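Local structure of pyrroline-5-carboxylate reductase catalytic N-terminal domain-containing protein (Sinorhizobium meliloti, 4HUJ) at residues I86-I94 and R124-V135; S166-N174 and F191-S202. The protein is of unknown function but probably binds a dinucleotide cofactor and acts as an oxidoreductase. One frame throughout, in Å; residues are numbered along the deposited sequence.

Interaction 1. Residues I86-I94 and R124-V135; sequences ILAVPYDSI and RDLGGRLSTEIV
Asp92 and Arg124 join the two segments by charge, and the geometry is that of an end-on, two-pronged salt bridge. NH1 of Arg124 reaches OD1 of Asp92 at 2.8 Å while NH2 reaches OD2 at 2.9 Å, both bonds nearly straight and both in the plane of the guanidinium. The carboxylate meets them on its syn sides but is turned 26° from that plane, a slight twist in an otherwise flat pair. Beyond the contact, NE of Arg124 is bridged to Asp117 and NH2 also bonds to Ile116 O, so the guanidinium has partners beyond Asp92 that help hold its orientation.

The aromatic contacts belong to Tyr91. With CG anti to the backbone N (chi1 179°), its ring reaches 124-135, and NH1 of Arg124 lies in the ring plane at its edge, 3.5 Å from CD2. Ring and guanidinium stand almost perpendicular, at 84°; the two do not stack. The phenol oxygen ends among aliphatic groups: OH is 3.5 Å from Ile134 CG2, with the methyls of Leu126 a little farther away.

Apolar packing completes the interface. CG2 of Val135 receives CD1 of Ile94 at 3.8 Å and also touches Tyr91 CE1, whereas its CG1 meets Leu87 CD1 more loosely, at 4.2 Å. Ser131 adds its CB to the same CE1.

Strand 84-88 is a parallel strand of the central sheet, and the chain leaving its C-terminal end packs here against the start of helix 131-138, at the C-terminal ends of the parallel strands, as in Rossmann-type alpha/beta domains.

Interaction 2. Residues S166-N174 and F191-S202; sequences SRVLFLSGN and FAPVDLGTLAAS
Leu169 and Phe191 meet through a CH-pi contact at one end of a parallel strand pair: CD1 of the leucine lies over one face of the phenyl ring, 3.9 Å from its centroid. CB of Arg167 adds a second touch, 3.7 Å from CD2 of Phe191. Replacing Phe191 by alanine would probably leave the Leu169 methyl without its aromatic floor and open a gap beside the stem of Arg167.

On the sheet face opposite Leu169, Val168, Phe170, Ala192 and Val194 pack together. With CG of Phe170 anti to its carbonyl carbon (chi1 -64°), the ring lies alongside Val194, CD1 abutting Val194 CB at 3.6 Å, while Leu196 crosses the same ring obliquely with CD2. Within its own strand, Val168 CG1 sits over the centre of the Phe170 ring.

A backbone ladder sets this register. Ala192 gives its N-H to Arg167 O and its carbonyl to Leu169 N, and Val194 repeats the pattern with Leu169 O and Leu171 N. Leu196 N then bonds to Leu171 O at 2.9 Å, and Gly173 N to Gly197 O. The turn between is held by Asp195, whose OD1 takes Gly197 N in an Asx turn.

Farther along, OG of Ser172 and OG of Ser202 are hydrogen-bonded at 2.7 Å, and Gln206 also bonds to Ser172. OD1 of Asn174 accepts from Leu199 N at 3.1 Å and from a water that in turn accepts from Ala200 N, satisfying two amides in the first turn of the helix. Thr198 is the N-cap, its OG1 accepting from Ala201 N. Helix 176-188 packs on Pro193 and Phe191, completing the beta-alpha-beta crossover of strands 166-173 and 192-195.

In the fold
Both contacts reach the same mixed sheet, yet they join its parts in different ways. Interaction 1 is made almost wholly by side chains, joining the chain beyond a strand end to a later loop and helix; its apolar packing round Val135 is buried, Tyr91 and its neighbours are partly exposed, and the ion pair lies toward the surface. Interaction 2 is more extensive and rests on a backbone ladder, with apolar side chains on both sheet faces and polar groups gathered at the helix start. Their centres are about 17 Å apart, but they touch directly: Leu130 and Thr132 from 124-135 pack against Leu199 of 191-202, so helices 131-138 and 199-206 meet at their beginnings.

Interaction 1. Residues I86-I94 and R124-V135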
ATOM      1  N   ILE A  86       3.143   3.080  -2.739  1.00 13.05           N
ATOM      2  CA  ILE A  86       2.430   2.370  -1.679  1.00 13.13           C
ATOM      3  C   ILE A  86       3.100   2.669  -0.352  1.00 13.11           C
ATOM      4  O   ILE A  86       4.249   2.288  -0.132  1.00 13.43           O
ATOM      5  CB  ILE A  86       2.410   0.841  -1.924  1.00 13.32           C
ATOM      6  CG1 ILE A  86       1.784   0.529  -3.291  1.00 13.36           C
ATOM      7  CG2 ILE A  86       1.630   0.138  -0.802  1.00 14.22           C
ATOM      8  CD1 ILE A  86       1.959  -0.915  -3.740  1.00 14.67           C
ATOM      9  N   LEU A  87       2.375   3.357   0.523  1.00 13.38           N
ATOM     10  CA  LEU A  87       2.910   3.736   1.828  1.00 13.48           C
ATOM     11  C   LEU A  87       2.624   2.634   2.837  1.00 14.13           C
ATOM     12  O   LEU A  87       1.546   2.581   3.440  1.00 13.84           O
ATOM     13  CB  LEU A  87       2.327   5.076   2.290  1.00 13.94           C
ATOM     14  CG  LEU A  87       2.663   6.307   1.440  1.00 13.86           C
ATOM     15  CD1 LEU A  87       1.871   7.505   1.936  1.00 15.28           C
ATOM     16  CD2 LEU A  87       4.164   6.625   1.449  1.00 16.07           C
ATOM     17  N   ALA A  88       3.604   1.746   2.983  1.00 14.30           N
ATOM     18  CA  ALA A  88       3.535   0.603   3.880  1.00 14.95           C
ATOM     19  C   ALA A  88       4.551   0.803   5.005  1.00 15.16           C
ATOM     20  O   ALA A  88       5.395  -0.064   5.292  1.00 15.25           O
ATOM     21  CB  ALA A  88       3.804  -0.683   3.115  1.00 15.11           C
ATOM     22  N   VAL A  89       4.475   1.985   5.604  1.00 15.26           N
ATOM     23  CA  VAL A  89       5.316   2.368   6.734  1.00 15.10           C
ATOM     24  C   VAL A  89       4.379   2.728   7.879  1.00 14.48           C
ATOM     25  O   VAL A  89       3.172   2.872   7.657  1.00 14.32           O
ATOM     26  CB  VAL A  89       6.223   3.584   6.395  1.00 15.38           C
ATOM     27  CG1 VAL A  89       7.384   3.157   5.482  1.00 16.31           C
ATOM     28  CG2 VAL A  89       5.410   4.735   5.789  1.00 16.65           C
ATOM     29  N   PRO A  90       4.917   2.865   9.107  1.00 13.68           N
ATOM     30  CA  PRO A  90       4.044   3.258  10.218  1.00 13.48           C
ATOM     31  C   PRO A  90       3.368   4.597   9.945  1.00 13.26           C
ATOM     32  O   PRO A  90       3.954   5.476   9.312  1.00 13.06           O
ATOM     33  CB  PRO A  90       5.016   3.359  11.399  1.00 13.43           C
ATOM     34  CG  PRO A  90       6.100   2.371  11.056  1.00 13.49           C
ATOM     35  CD  PRO A  90       6.286   2.558   9.569  1.00 13.92           C
ATOM     36  N   TYR A  91       2.134   4.738  10.409  1.00 13.24           N
ATOM     37  CA  TYR A  91       1.370   5.967  10.212  1.00 13.32           C
ATOM     38  C   TYR A  91       2.165   7.226  10.601  1.00 14.08           C
ATOM     39  O   TYR A  91       2.176   8.221   9.865  1.00 14.19           O
ATOM     40  CB  TYR A  91       0.045   5.876  10.986  1.00 12.81           C
ATOM     41  CG  TYR A  91      -0.818   7.106  10.882  1.00 11.89           C
ATOM     42  CD1 TYR A  91      -1.566   7.366   9.732  1.00 11.78           C
ATOM     43  CD2 TYR A  91      -0.884   8.011  11.933  1.00 10.92           C
ATOM     44  CE1 TYR A  91      -2.358   8.501   9.639  1.00 12.13           C
ATOM     45  CE2 TYR A  91      -1.672   9.152  11.852  1.00 11.01           C
ATOM     46  CZ  TYR A  91      -2.403   9.393  10.704  1.00 12.08           C
ATOM     47  OH  TYR A  91      -3.191  10.526  10.635  1.00 12.87           O
ATOM     48  N   ASP A  92       2.843   7.167  11.744  1.00 15.29           N
ATOM     49  CA  ASP A  92       3.644   8.293  12.233  1.00 16.58           C
ATOM     50  C   ASP A  92       4.890   8.610  11.393  1.00 16.72           C
ATOM     51  O   ASP A  92       5.480   9.690  11.543  1.00 17.59           O
ATOM     52  CB  ASP A  92       4.046   8.060  13.686  1.00 16.91           C
ATOM     53  CG  ASP A  92       2.896   8.260  14.645  1.00 18.75           C
ATOM     54  OD1 ASP A  92       2.194   9.286  14.536  1.00 22.58           O
ATOM     55  OD2 ASP A  92       2.708   7.396  15.518  1.00 21.74           O
ATOM     56  N   SER A  93       5.287   7.676  10.530  1.00 16.66           N
ATOM     57  CA  SER A  93       6.446   7.857   9.651  1.00 16.87           C
ATOM     58  C   SER A  93       6.103   8.598   8.360  1.00 17.15           C
ATOM     59  O   SER A  93       7.001   9.089   7.667  1.00 17.18           O
ATOM     60  CB  SER A  93       7.064   6.500   9.285  1.00 16.73           C
ATOM     61  OG  SER A  93       7.659   5.879  10.408  1.00 17.34           O
ATOM     62  N   ILE A  94       4.815   8.672   8.033  1.00 17.27           N
ATOM     63  CA  ILE A  94       4.395   9.167   6.718  1.00 17.95           C
ATOM     64  C   ILE A  94       4.809  10.618   6.455  1.00 18.78           C
ATOM     65  O   ILE A  94       5.442  10.898   5.433  1.00 18.88           O
ATOM     66  CB  ILE A  94       2.876   8.946   6.466  1.00 17.80           C
ATOM     67  CG1 ILE A  94       2.580   7.447   6.360  1.00 17.41           C
ATOM     68  CG2 ILE A  94       2.432   9.638   5.184  1.00 17.47           C
ATOM     69  CD1 ILE A  94       1.079   7.098   6.255  1.00 16.42           C
ATOM     70  N   ARG A 124      -6.525   5.408  16.945  1.00 13.67           N
ATOM     71  CA  ARG A 124      -6.130   6.748  17.322  1.00 14.25           C
ATOM     72  C   ARG A 124      -7.312   7.716  17.323  1.00 14.59           C
ATOM     73  O   ARG A 124      -8.207   7.616  16.484  1.00 13.67           O
ATOM     74  CB  ARG A 124      -5.051   7.249  16.368  1.00 14.19           C
ATOM     75  CG  ARG A 124      -4.461   8.583  16.764  1.00 14.20           C
ATOM     76  CD  ARG A 124      -3.163   8.822  16.051  1.00 13.83           C
ATOM     77  NE  ARG A 124      -2.150   7.841  16.421  1.00 12.89           N
ATOM     78  CZ  ARG A 124      -0.877   7.902  16.051  1.00 12.20           C
ATOM     79  NH1 ARG A 124      -0.434   8.908  15.303  1.00 13.14           N
ATOM     80  NH2 ARG A 124      -0.047   6.953  16.435  1.00 12.49           N
ATOM     81  N   ASP A 125      -7.309   8.647  18.279  1.00 15.29           N
ATOM     82  CA  ASP A 125      -8.249   9.762  18.257  1.00 16.69           C
ATOM     83  C   ASP A 125      -7.733  10.818  17.280  1.00 16.99           C
ATOM     84  O   ASP A 125      -6.726  11.486  17.538  1.00 17.18           O
ATOM     85  CB  ASP A 125      -8.440  10.341  19.673  1.00 16.57           C
ATOM     86  CG  ASP A 125      -9.488  11.454  19.731  1.00 18.78           C
ATOM     87  OD1 ASP A 125     -10.001  11.889  18.676  1.00 19.68           O
ATOM     88  OD2 ASP A 125      -9.797  11.899  20.857  1.00 20.35           O
ATOM     89  N   LEU A 126      -8.417  10.949  16.143  1.00 17.40           N
ATOM     90  CA  LEU A 126      -8.067  11.949  15.139  1.00 18.18           C
ATOM     91  C   LEU A 126      -9.161  13.000  15.026  1.00 19.04           C
ATOM     92  O   LEU A 126      -9.310  13.654  13.990  1.00 18.65           O
ATOM     93  CB  LEU A 126      -7.811  11.289  13.783  1.00 18.25           C
ATOM     94  CG  LEU A 126      -6.634  10.311  13.759  1.00 17.63           C
ATOM     95  CD1 LEU A 126      -6.648   9.524  12.461  1.00 18.71           C
ATOM     96  CD2 LEU A 126      -5.320  11.054  13.932  1.00 17.37           C
ATOM     97  N   GLY A 127      -9.918  13.152  16.110  1.00 20.12           N
ATOM     98  CA  GLY A 127     -11.002  14.132  16.179  1.00 21.52           C
ATOM     99  C   GLY A 127     -12.109  13.886  15.175  1.00 22.29           C
ATOM    100  O   GLY A 127     -12.718  14.836  14.676  1.00 23.50           O
ATOM    101  N   GLY A 128     -12.367  12.613  14.876  1.00 22.62           N
ATOM    102  CA  GLY A 128     -13.414  12.230  13.924  1.00 22.52           C
ATOM    103  C   GLY A 128     -12.969  12.151  12.473  1.00 22.05           C
ATOM    104  O   GLY A 128     -13.642  11.512  11.652  1.00 23.01           O
ATOM    105  N   ARG A 129     -11.846  12.795  12.152  1.00 21.03           N
ATOM    106  CA  ARG A 129     -11.297  12.790  10.792  1.00 19.92           C
ATOM    107  C   ARG A 129     -10.808  11.399  10.417  1.00 18.62           C
ATOM    108  O   ARG A 129     -10.379  10.631  11.280  1.00 18.59           O
ATOM    109  CB  ARG A 129     -10.138  13.776  10.659  1.00 20.53           C
ATOM    110  CG  ARG A 129     -10.500  15.236  10.908  1.00 22.23           C
ATOM    111  CD  ARG A 129      -9.483  16.146  10.255  1.00 25.81           C
ATOM    112  NE  ARG A 129      -9.587  16.101   8.797  1.00 28.30           N
ATOM    113  CZ  ARG A 129      -8.653  16.541   7.960  1.00 29.08           C
ATOM    114  NH1 ARG A 129      -7.523  17.062   8.424  1.00 29.37           N
ATOM    115  NH2 ARG A 129      -8.852  16.455   6.651  1.00 31.23           N
ATOM    116  N   LEU A 130     -10.872  11.080   9.130  1.00 16.50           N
ATOM    117  CA  LEU A 130     -10.376   9.790   8.654  1.00 15.07           C
ATOM    118  C   LEU A 130      -8.865   9.850   8.447  1.00 13.99           C
ATOM    119  O   LEU A 130      -8.342  10.840   7.944  1.00 13.40           O
ATOM    120  CB  LEU A 130     -11.094   9.390   7.363  1.00 15.01           C
ATOM    121  CG  LEU A 130     -12.625   9.383   7.462  1.00 15.49           C
ATOM    122  CD1 LEU A 130     -13.250   9.055   6.113  1.00 16.97           C
ATOM    123  CD2 LEU A 130     -13.114   8.422   8.546  1.00 16.78           C
ATOM    124  N   SER A 131      -8.160   8.789   8.829  1.00 12.85           N
ATOM    125  CA  SER A 131      -6.700   8.797   8.726  1.00 12.59           C
ATOM    126  C   SER A 131      -6.220   9.009   7.289  1.00 12.35           C
ATOM    127  O   SER A 131      -5.242   9.720   7.061  1.00 12.30           O
ATOM    128  CB  SER A 131      -6.093   7.523   9.321  1.00 12.43           C
ATOM    129  OG  SER A 131      -6.599   6.368   8.681  1.00 12.12           O
ATOM    130  N   THR A 132      -6.910   8.405   6.325  1.00 12.10           N
ATOM    131  CA  THR A 132      -6.500   8.512   4.924  1.00 12.36           C
ATOM    132  C   THR A 132      -6.767   9.915   4.356  1.00 12.95           C
ATOM    133  O   THR A 132      -6.071  10.357   3.433  1.00 13.60           O
ATOM    134  CB  THR A 132      -7.132   7.398   4.060  1.00 12.10           C
ATOM    135  OG1 THR A 132      -6.745   6.127   4.594  1.00 12.08           O
ATOM    136  CG2 THR A 132      -6.647   7.480   2.620  1.00 11.80           C
ATOM    137  N   GLU A 133      -7.756  10.611   4.915  1.00 13.43           N
ATOM    138  CA  GLU A 133      -7.998  12.028   4.582  1.00 14.61           C
ATOM    139  C   GLU A 133      -6.842  12.908   5.058  1.00 14.52           C
ATOM    140  O   GLU A 133      -6.427  13.830   4.347  1.00 14.24           O
ATOM    141  CB  GLU A 133      -9.308  12.537   5.197  1.00 15.15           C
ATOM    142  CG  GLU A 133     -10.590  11.952   4.612  1.00 18.31           C
ATOM    143  CD  GLU A 133     -11.853  12.411   5.363  1.00 22.95           C
ATOM    144  OE1 GLU A 133     -11.797  12.676   6.599  1.00 24.50           O
ATOM    145  OE2 GLU A 133     -12.914  12.504   4.711  1.00 25.59           O
ATOM    146  N   ILE A 134      -6.341  12.625   6.264  1.00 14.79           N
ATOM    147  CA  ILE A 134      -5.165  13.316   6.813  1.00 15.11           C
ATOM    148  C   ILE A 134      -3.935  13.050   5.943  1.00 15.07           C
ATOM    149  O   ILE A 134      -3.231  13.983   5.550  1.00 15.61           O
ATOM    150  CB  ILE A 134      -4.896  12.933   8.300  1.00 15.32           C
ATOM    151  CG1 ILE A 134      -6.050  13.425   9.188  1.00 15.47           C
ATOM    152  CG2 ILE A 134      -3.546  13.500   8.779  1.00 15.46           C
ATOM    153  CD1 ILE A 134      -6.062  12.868  10.604  1.00 17.62           C
ATOM    154  N   VAL A 135      -3.693  11.781   5.623  1.00 15.08           N
ATOM    155  CA  VAL A 135      -2.596  11.416   4.714  1.00 15.28           C
ATOM    156  C   VAL A 135      -2.735  12.149   3.365  1.00 15.87           C
ATOM    157  O   VAL A 135      -1.746  12.647   2.822  1.00 16.01           O
ATOM    158  CB  VAL A 135      -2.497   9.874   4.525  1.00 15.25           C
ATOM    159  CG1 VAL A 135      -1.508   9.503   3.420  1.00 15.50           C
ATOM    160  CG2 VAL A 135      -2.091   9.207   5.841  1.00 14.66           C
TER

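Interaction 2. Residues S166-N174 and F191-S202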
ATOM      1  N   SER A 166     -10.119 -16.444  -4.117  1.00 21.76           N
ATOM      2  CA  SER A 166      -8.967 -15.559  -4.002  1.00 20.22           C
ATOM      3  C   SER A 166      -9.137 -14.646  -2.798  1.00 18.52           C
ATOM      4  O   SER A 166     -10.235 -14.149  -2.546  1.00 17.38           O
ATOM      5  CB  SER A 166      -8.801 -14.722  -5.270  1.00 20.79           C
ATOM      6  OG  SER A 166      -8.539 -15.557  -6.387  1.00 22.83           O
ATOM      7  N   ARG A 167      -8.043 -14.438  -2.071  1.00 16.53           N
ATOM      8  CA  ARG A 167      -8.028 -13.573  -0.891  1.00 15.23           C
ATOM      9  C   ARG A 167      -8.520 -12.168  -1.238  1.00 14.28           C
ATOM     10  O   ARG A 167      -8.071 -11.565  -2.213  1.00 14.15           O
ATOM     11  CB  ARG A 167      -6.617 -13.526  -0.291  1.00 14.85           C
ATOM     12  CG  ARG A 167      -6.478 -12.720   1.011  1.00 14.67           C
ATOM     13  CD  ARG A 167      -7.358 -13.294   2.132  1.00 13.81           C
ATOM     14  NE  ARG A 167      -6.927 -14.630   2.563  1.00 15.03           N
ATOM     15  CZ  ARG A 167      -7.741 -15.559   3.071  1.00 16.08           C
ATOM     16  NH1 ARG A 167      -9.044 -15.328   3.200  1.00 14.75           N
ATOM     17  NH2 ARG A 167      -7.254 -16.736   3.445  1.00 16.22           N
ATOM     18  N   VAL A 168      -9.436 -11.648  -0.423  1.00 13.33           N
ATOM     19  CA  VAL A 168     -10.054 -10.354  -0.682  1.00 12.42           C
ATOM     20  C   VAL A 168      -9.234  -9.208  -0.106  1.00 12.04           C
ATOM     21  O   VAL A 168      -8.840  -9.239   1.068  1.00 11.52           O
ATOM     22  CB  VAL A 168     -11.498 -10.288  -0.117  1.00 12.34           C
ATOM     23  CG1 VAL A 168     -12.068  -8.863  -0.197  1.00 12.04           C
ATOM     24  CG2 VAL A 168     -12.395 -11.266  -0.862  1.00 12.51           C
ATOM     25  N   LEU A 169      -8.994  -8.208  -0.950  1.00 11.22           N
ATOM     26  CA  LEU A 169      -8.442  -6.929  -0.509  1.00 11.25           C
ATOM     27  C   LEU A 169      -9.446  -5.828  -0.803  1.00 10.81           C
ATOM     28  O   LEU A 169      -9.719  -5.510  -1.966  1.00 11.03           O
ATOM     29  CB  LEU A 169      -7.101  -6.627  -1.190  1.00 11.41           C
ATOM     30  CG  LEU A 169      -5.862  -7.311  -0.606  1.00 11.73           C
ATOM     31  CD1 LEU A 169      -4.639  -7.025  -1.466  1.00 12.30           C
ATOM     32  CD2 LEU A 169      -5.605  -6.881   0.839  1.00 13.89           C
ATOM     33  N   PHE A 170     -10.014  -5.259   0.254  1.00 10.48           N
ATOM     34  CA  PHE A 170     -10.861  -4.077   0.117  1.00 10.40           C
ATOM     35  C   PHE A 170     -10.029  -2.837  -0.224  1.00 10.41           C
ATOM     36  O   PHE A 170      -8.883  -2.699   0.211  1.00 11.34           O
ATOM     37  CB  PHE A 170     -11.680  -3.843   1.396  1.00 10.27           C
ATOM     38  CG  PHE A 170     -12.662  -4.940   1.691  1.00 10.36           C
ATOM     39  CD1 PHE A 170     -13.841  -5.051   0.954  1.00 10.60           C
ATOM     40  CD2 PHE A 170     -12.401  -5.880   2.690  1.00 11.56           C
ATOM     41  CE1 PHE A 170     -14.755  -6.075   1.213  1.00 11.44           C
ATOM     42  CE2 PHE A 170     -13.310  -6.913   2.962  1.00 11.89           C
ATOM     43  CZ  PHE A 170     -14.492  -7.006   2.227  1.00 12.34           C
ATOM     44  N   LEU A 171     -10.601  -1.949  -1.031  1.00 10.12           N
ATOM     45  CA  LEU A 171      -9.972  -0.655  -1.319  1.00 10.03           C
ATOM     46  C   LEU A 171     -11.037   0.424  -1.391  1.00  9.76           C
ATOM     47  O   LEU A 171     -12.225   0.125  -1.495  1.00  9.90           O
ATOM     48  CB  LEU A 171      -9.152  -0.690  -2.618  1.00 10.01           C
ATOM     49  CG  LEU A 171      -9.925  -0.768  -3.943  1.00  9.99           C
ATOM     50  CD1 LEU A 171      -9.167  -0.048  -5.040  1.00 13.29           C
ATOM     51  CD2 LEU A 171     -10.191  -2.223  -4.335  1.00 12.47           C
ATOM     52  N   SER A 172     -10.605   1.678  -1.318  1.00  9.78           N
ATOM     53  CA  SER A 172     -11.517   2.806  -1.377  1.00  9.84           C
ATOM     54  C   SER A 172     -10.725   4.058  -1.723  1.00 10.33           C
ATOM     55  O   SER A 172      -9.493   4.054  -1.688  1.00 10.12           O
ATOM     56  CB  SER A 172     -12.260   2.992  -0.050  1.00 10.02           C
ATOM     57  OG  SER A 172     -11.360   3.032   1.046  1.00  9.80           O
ATOM     58  N   GLY A 173     -11.433   5.123  -2.058  1.00 10.86           N
ATOM     59  CA  GLY A 173     -10.780   6.345  -2.513  1.00 11.82           C
ATOM     60  C   GLY A 173     -11.739   7.217  -3.297  1.00 12.78           C
ATOM     61  O   GLY A 173     -12.739   6.732  -3.841  1.00 12.69           O
ATOM     62  N   ASN A 174     -11.419   8.505  -3.365  1.00 13.54           N
ATOM     63  CA  ASN A 174     -12.329   9.491  -3.946  1.00 14.63           C
ATOM     64  C   ASN A 174     -12.292   9.575  -5.469  1.00 15.44           C
ATOM     65  O   ASN A 174     -13.210  10.129  -6.092  1.00 15.94           O
ATOM     66  CB  ASN A 174     -12.065  10.861  -3.327  1.00 14.43           C
ATOM     67  CG  ASN A 174     -12.311  10.885  -1.837  1.00 15.65           C
ATOM     68  OD1 ASN A 174     -13.085  10.085  -1.302  1.00 15.86           O
ATOM     69  ND2 ASN A 174     -11.646  11.804  -1.149  1.00 17.05           N
ATOM     70  N   PHE A 191      -5.008 -11.290  -5.886  1.00 15.07           N
ATOM     71  CA  PHE A 191      -6.068 -11.017  -4.919  1.00 14.24           C
ATOM     72  C   PHE A 191      -7.363 -10.626  -5.622  1.00 14.22           C
ATOM     73  O   PHE A 191      -7.374 -10.327  -6.822  1.00 14.30           O
ATOM     74  CB  PHE A 191      -5.636  -9.898  -3.965  1.00 13.62           C
ATOM     75  CG  PHE A 191      -4.484 -10.266  -3.075  1.00 14.05           C
ATOM     76  CD1 PHE A 191      -3.171 -10.163  -3.533  1.00 14.22           C
ATOM     77  CD2 PHE A 191      -4.706 -10.686  -1.768  1.00 13.21           C
ATOM     78  CE1 PHE A 191      -2.098 -10.488  -2.710  1.00 14.96           C
ATOM     79  CE2 PHE A 191      -3.632 -11.023  -0.931  1.00 13.65           C
ATOM     80  CZ  PHE A 191      -2.330 -10.924  -1.404  1.00 14.05           C
ATOM     81  N   ALA A 192      -8.455 -10.624  -4.865  1.00 13.73           N
ATOM     82  CA  ALA A 192      -9.739 -10.154  -5.365  1.00 13.83           C
ATOM     83  C   ALA A 192     -10.001  -8.754  -4.805  1.00 13.53           C
ATOM     84  O   ALA A 192     -10.208  -8.608  -3.599  1.00 13.49           O
ATOM     85  CB  ALA A 192     -10.838 -11.099  -4.944  1.00 14.02           C
ATOM     86  N   PRO A 193      -9.975  -7.722  -5.670  1.00 13.52           N
ATOM     87  CA  PRO A 193     -10.254  -6.378  -5.184  1.00 13.14           C
ATOM     88  C   PRO A 193     -11.750  -6.181  -4.968  1.00 13.29           C
ATOM     89  O   PRO A 193     -12.572  -6.671  -5.760  1.00 13.17           O
ATOM     90  CB  PRO A 193      -9.738  -5.478  -6.311  1.00 13.53           C
ATOM     91  CG  PRO A 193      -9.888  -6.295  -7.543  1.00 13.05           C
ATOM     92  CD  PRO A 193      -9.683  -7.736  -7.119  1.00 13.47           C
ATOM     93  N   VAL A 194     -12.104  -5.513  -3.875  1.00 12.81           N
ATOM     94  CA  VAL A 194     -13.475  -5.052  -3.682  1.00 12.79           C
ATOM     95  C   VAL A 194     -13.419  -3.564  -3.373  1.00 12.65           C
ATOM     96  O   VAL A 194     -12.971  -3.165  -2.297  1.00 12.54           O
ATOM     97  CB  VAL A 194     -14.230  -5.813  -2.559  1.00 12.83           C
ATOM     98  CG1 VAL A 194     -15.639  -5.246  -2.399  1.00 13.11           C
ATOM     99  CG2 VAL A 194     -14.302  -7.321  -2.862  1.00 13.25           C
ATOM    100  N   ASP A 195     -13.871  -2.758  -4.330  1.00 12.57           N
ATOM    101  CA  ASP A 195     -13.879  -1.303  -4.203  1.00 12.71           C
ATOM    102  C   ASP A 195     -15.136  -0.835  -3.465  1.00 12.25           C
ATOM    103  O   ASP A 195     -16.248  -0.897  -4.008  1.00 12.55           O
ATOM    104  CB  ASP A 195     -13.786  -0.675  -5.601  1.00 13.05           C
ATOM    105  CG  ASP A 195     -13.705   0.842  -5.578  1.00 14.30           C
ATOM    106  OD1 ASP A 195     -13.858   1.469  -4.506  1.00 15.06           O
ATOM    107  OD2 ASP A 195     -13.495   1.419  -6.665  1.00 15.37           O
ATOM    108  N   LEU A 196     -14.947  -0.364  -2.236  1.00 11.58           N
ATOM    109  CA  LEU A 196     -16.045   0.040  -1.357  1.00 11.24           C
ATOM    110  C   LEU A 196     -16.594   1.422  -1.675  1.00 11.39           C
ATOM    111  O   LEU A 196     -17.629   1.814  -1.134  1.00 12.06           O
ATOM    112  CB  LEU A 196     -15.597   0.009   0.107  1.00 11.34           C
ATOM    113  CG  LEU A 196     -15.171  -1.350   0.676  1.00 10.49           C
ATOM    114  CD1 LEU A 196     -14.457  -1.164   2.008  1.00  9.99           C
ATOM    115  CD2 LEU A 196     -16.360  -2.299   0.825  1.00 10.76           C
ATOM    116  N   GLY A 197     -15.897   2.157  -2.534  1.00 11.33           N
ATOM    117  CA  GLY A 197     -16.298   3.510  -2.897  1.00 11.37           C
ATOM    118  C   GLY A 197     -15.382   4.580  -2.319  1.00 11.25           C
ATOM    119  O   GLY A 197     -14.171   4.387  -2.238  1.00 11.18           O
ATOM    120  N   THR A 198     -15.970   5.707  -1.921  1.00 11.51           N
ATOM    121  CA  THR A 198     -15.214   6.855  -1.405  1.00 12.02           C
ATOM    122  C   THR A 198     -14.574   6.611  -0.044  1.00 11.60           C
ATOM    123  O   THR A 198     -14.925   5.671   0.661  1.00 11.13           O
ATOM    124  CB  THR A 198     -16.093   8.121  -1.272  1.00 12.18           C
ATOM    125  OG1 THR A 198     -17.131   7.896  -0.305  1.00 12.51           O
ATOM    126  CG2 THR A 198     -16.689   8.503  -2.607  1.00 13.74           C
ATOM    127  N   LEU A 199     -13.640   7.484   0.335  1.00 11.43           N
ATOM    128  CA  LEU A 199     -13.073   7.405   1.683  1.00 11.71           C
ATOM    129  C   LEU A 199     -14.137   7.607   2.759  1.00 12.16           C
ATOM    130  O   LEU A 199     -14.067   6.981   3.820  1.00 12.20           O
ATOM    131  CB  LEU A 199     -11.934   8.415   1.871  1.00 11.59           C
ATOM    132  CG  LEU A 199     -10.693   8.248   0.995  1.00 11.74           C
ATOM    133  CD1 LEU A 199      -9.665   9.320   1.347  1.00 11.01           C
ATOM    134  CD2 LEU A 199     -10.089   6.843   1.117  1.00 11.85           C
ATOM    135  N   ALA A 200     -15.114   8.478   2.491  1.00 12.55           N
ATOM    136  CA  ALA A 200     -16.242   8.655   3.403  1.00 12.59           C
ATOM    137  C   ALA A 200     -17.013   7.353   3.582  1.00 12.62           C
ATOM    138  O   ALA A 200     -17.372   6.994   4.700  1.00 13.05           O
ATOM    139  CB  ALA A 200     -17.177   9.765   2.926  1.00 13.10           C
ATOM    140  N   ALA A 201     -17.246   6.643   2.481  1.00 12.38           N
ATOM    141  CA  ALA A 201     -17.996   5.388   2.516  1.00 12.25           C
ATOM    142  C   ALA A 201     -17.239   4.289   3.262  1.00 12.48           C
ATOM    143  O   ALA A 201     -17.849   3.476   3.959  1.00 12.12           O
ATOM    144  CB  ALA A 201     -18.345   4.929   1.097  1.00 12.57           C
ATOM    145  N   SER A 202     -15.913   4.279   3.122  1.00 12.09           N
ATOM    146  CA  SER A 202     -15.091   3.244   3.755  1.00 12.11           C
ATOM    147  C   SER A 202     -14.666   3.573   5.189  1.00 12.26           C
ATOM    148  O   SER A 202     -14.209   2.690   5.914  1.00 12.90           O
ATOM    149  CB  SER A 202     -13.859   2.948   2.906  1.00 11.93           C
ATOM    150  OG  SER A 202     -12.865   3.957   3.059  1.00 12.01           O
TER
HETATM  151  O   HOH W   1     -14.908  10.778   0.644  1.00 12.89           O